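Sugar isomerase (Sinorhizobium meliloti, PDB 3QC0) probably acts as a zinc-dependent sugar isomerase, binding a zinc ion in a TIM barrel of the xylose isomerase-like family. Local coordinates at residues A140-H145 / G173-V178. Numbering follows the deposited sequence. Where two conformers were deposited one is given.
Sequences AIEPLH and GVAIDV
The carboxylates of Glu-142 and Asp-177 meet at the zinc ion, their planes 33° apart and Glu-142 OE2 3.1 Å from Asp-177 OD2. This is no hydrogen bond: both oxygens bind the metal, whose positive charge probably offsets their repulsion, and His-204 and Glu-248 complete the site. OE2 also lies against the Asp-177 side chain, 3.3 Å from its CB. The two residues belong to segments on neighbouring parallel strands of the TIM barrel, 139-141 and 172-177, joined by helix 158-168 in a beta-alpha-beta unit. In one of its two conformers, Glu-142 has CG anti to the backbone N (chi1 -167°) and runs extended past the Ala-175 methyl to the zinc. Asp-177 divides its carboxylate: OD2 takes zinc and a hydrogen bond from Arg-219, whereas OD1 N-caps the following helix at Tyr-179 N. Deeper in the barrel, Ile-141 is held through both its backbone polar atoms, its N donating to Gly-173 O (2.9 Å) and its O accepting from Ala-175 N (3.0 Å), the latter donor lying 50° out of the carbonyl plane. The CB atoms of Ala-140 and Ala-175 touch at 4.0 Å on one face of the sheet, while Ile-141 and Val-174 project from the other and pack under helix 158-168. Pro-143 CD rests 3.4 Å from Ala-175 O. One water ties the two segments together, donating to Pro-143 O and Ala-175 O and accepting from Asp-177 N at 2.9 Å.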
loop_
_atom_site.group_PDB
_atom_site.type_symbol
_atom_site.label_atom_id
_atom_site.label_comp_id
_atom_site.label_asym_id
_atom_site.label_seq_id
_atom_site.Cartn_x
_atom_site.Cartn_y
_atom_site.Cartn_z
ATOM N N ALA A 140 -13.151 -16.362 -4.389
ATOM C CA ALA A 140 -13.042 -14.905 -4.455
ATOM C C ALA A 140 -11.641 -14.490 -4.078
ATOM O O ALA A 140 -11.292 -14.481 -2.895
ATOM C CB ALA A 140 -14.076 -14.231 -3.512
ATOM N N ILE A 141 -10.836 -14.140 -5.078
ATOM C CA ILE A 141 -9.517 -13.552 -4.822
ATOM C C ILE A 141 -9.738 -12.176 -4.226
ATOM O O ILE A 141 -10.390 -11.308 -4.842
ATOM C CB ILE A 141 -8.701 -13.419 -6.125
ATOM C CG1 ILE A 141 -8.514 -14.762 -6.843
ATOM C CG2 ILE A 141 -7.334 -12.728 -5.842
ATOM C CD1 ILE A 141 -7.848 -14.647 -8.230
ATOM N N GLU A 142 -9.173 -11.975 -3.047
ATOM C CA GLU A 142 -9.267 -10.673 -2.361
ATOM C C GLU A 142 -7.924 -9.958 -2.544
ATOM O O GLU A 142 -6.945 -10.321 -1.916
ATOM C CB GLU A 142 -9.585 -10.847 -0.879
ATOM C CG GLU A 142 -9.993 -9.531 -0.224
ATOM C CD GLU A 142 -10.181 -9.621 1.267
ATOM O OE1 GLU A 142 -9.606 -10.532 1.865
ATOM O OE2 GLU A 142 -10.905 -8.762 1.799
ATOM N N PRO A 143 -7.854 -8.987 -3.471
ATOM C CA PRO A 143 -6.599 -8.186 -3.442
ATOM C C PRO A 143 -6.483 -7.524 -2.072
ATOM O O PRO A 143 -7.481 -7.002 -1.552
ATOM C CB PRO A 143 -6.791 -7.173 -4.577
ATOM C CG PRO A 143 -8.278 -7.094 -4.780
ATOM C CD PRO A 143 -8.807 -8.489 -4.462
ATOM N N LEU A 144 -5.278 -7.543 -1.519
ATOM C CA LEU A 144 -5.005 -7.026 -0.193
ATOM C C LEU A 144 -4.164 -5.765 -0.326
ATOM O O LEU A 144 -3.415 -5.582 -1.283
ATOM C CB LEU A 144 -4.279 -8.031 0.702
ATOM C CG LEU A 144 -5.132 -8.609 1.848
ATOM C CD1 LEU A 144 -6.308 -9.475 1.344
ATOM C CD2 LEU A 144 -4.219 -9.322 2.845
ATOM N N HIS A 145 -4.305 -4.896 0.676
ATOM C CA HIS A 145 -3.566 -3.669 0.689
ATOM C C HIS A 145 -2.093 -3.980 0.430
ATOM O O HIS A 145 -1.546 -4.912 1.006
ATOM C CB HIS A 145 -3.679 -2.972 2.033
ATOM C CG HIS A 145 -3.317 -1.537 1.971
ATOM N ND1 HIS A 145 -2.002 -1.105 1.908
ATOM C CD2 HIS A 145 -4.099 -0.427 1.970
ATOM C CE1 HIS A 145 -2.003 0.231 1.886
ATOM N NE2 HIS A 145 -3.257 0.662 1.864
ATOM N N GLY A 173 -13.521 -15.297 -9.030
ATOM C CA GLY A 173 -13.843 -13.882 -9.120
ATOM C C GLY A 173 -13.065 -13.117 -8.075
ATOM O O GLY A 173 -12.028 -13.593 -7.611
ATOM N N VAL A 174 -13.607 -11.967 -7.690
ATOM C CA VAL A 174 -12.927 -11.077 -6.744
ATOM C C VAL A 174 -13.819 -10.662 -5.578
ATOM O O VAL A 174 -15.028 -10.490 -5.734
ATOM C CB VAL A 174 -12.333 -9.807 -7.475
ATOM C CG1 VAL A 174 -11.241 -10.207 -8.474
ATOM C CG2 VAL A 174 -13.438 -8.930 -8.133
ATOM N N ALA A 175 -13.203 -10.466 -4.419
ATOM C CA ALA A 175 -13.791 -9.779 -3.291
ATOM C C ALA A 175 -13.159 -8.395 -3.217
ATOM O O ALA A 175 -11.944 -8.269 -3.120
ATOM C CB ALA A 175 -13.514 -10.552 -1.969
ATOM N N ILE A 176 -14.010 -7.386 -3.266
ATOM C CA ILE A 176 -13.573 -5.990 -3.263
ATOM C C ILE A 176 -13.767 -5.416 -1.873
ATOM O O ILE A 176 -14.896 -5.164 -1.444
ATOM C CB ILE A 176 -14.302 -5.142 -4.355
ATOM C CG1 ILE A 176 -14.159 -5.758 -5.767
ATOM C CG2 ILE A 176 -13.767 -3.674 -4.320
ATOM C CD1 ILE A 176 -14.989 -5.047 -6.838
ATOM N N ASP A 177 -12.658 -5.259 -1.148
ATOM C CA ASP A 177 -12.666 -4.755 0.234
ATOM C C ASP A 177 -12.102 -3.356 0.179
ATOM O O ASP A 177 -10.990 -3.157 -0.291
ATOM C CB ASP A 177 -11.820 -5.687 1.095
ATOM C CG ASP A 177 -11.762 -5.299 2.560
ATOM O OD1 ASP A 177 -11.857 -4.101 2.866
ATOM O OD2 ASP A 177 -11.609 -6.230 3.393
ATOM N N VAL A 178 -12.916 -2.386 0.561
ATOM C CA VAL A 178 -12.537 -0.974 0.422
ATOM C C VAL A 178 -11.228 -0.688 1.136
ATOM O O VAL A 178 -10.467 0.179 0.687
ATOM C CB VAL A 178 -13.646 -0.030 0.918
ATOM C CG1 VAL A 178 -14.929 -0.255 0.048
ATOM C CG2 VAL A 178 -13.956 -0.203 2.420
HETATM O O HOH W 1 -10.178 -6.426 -2.000
#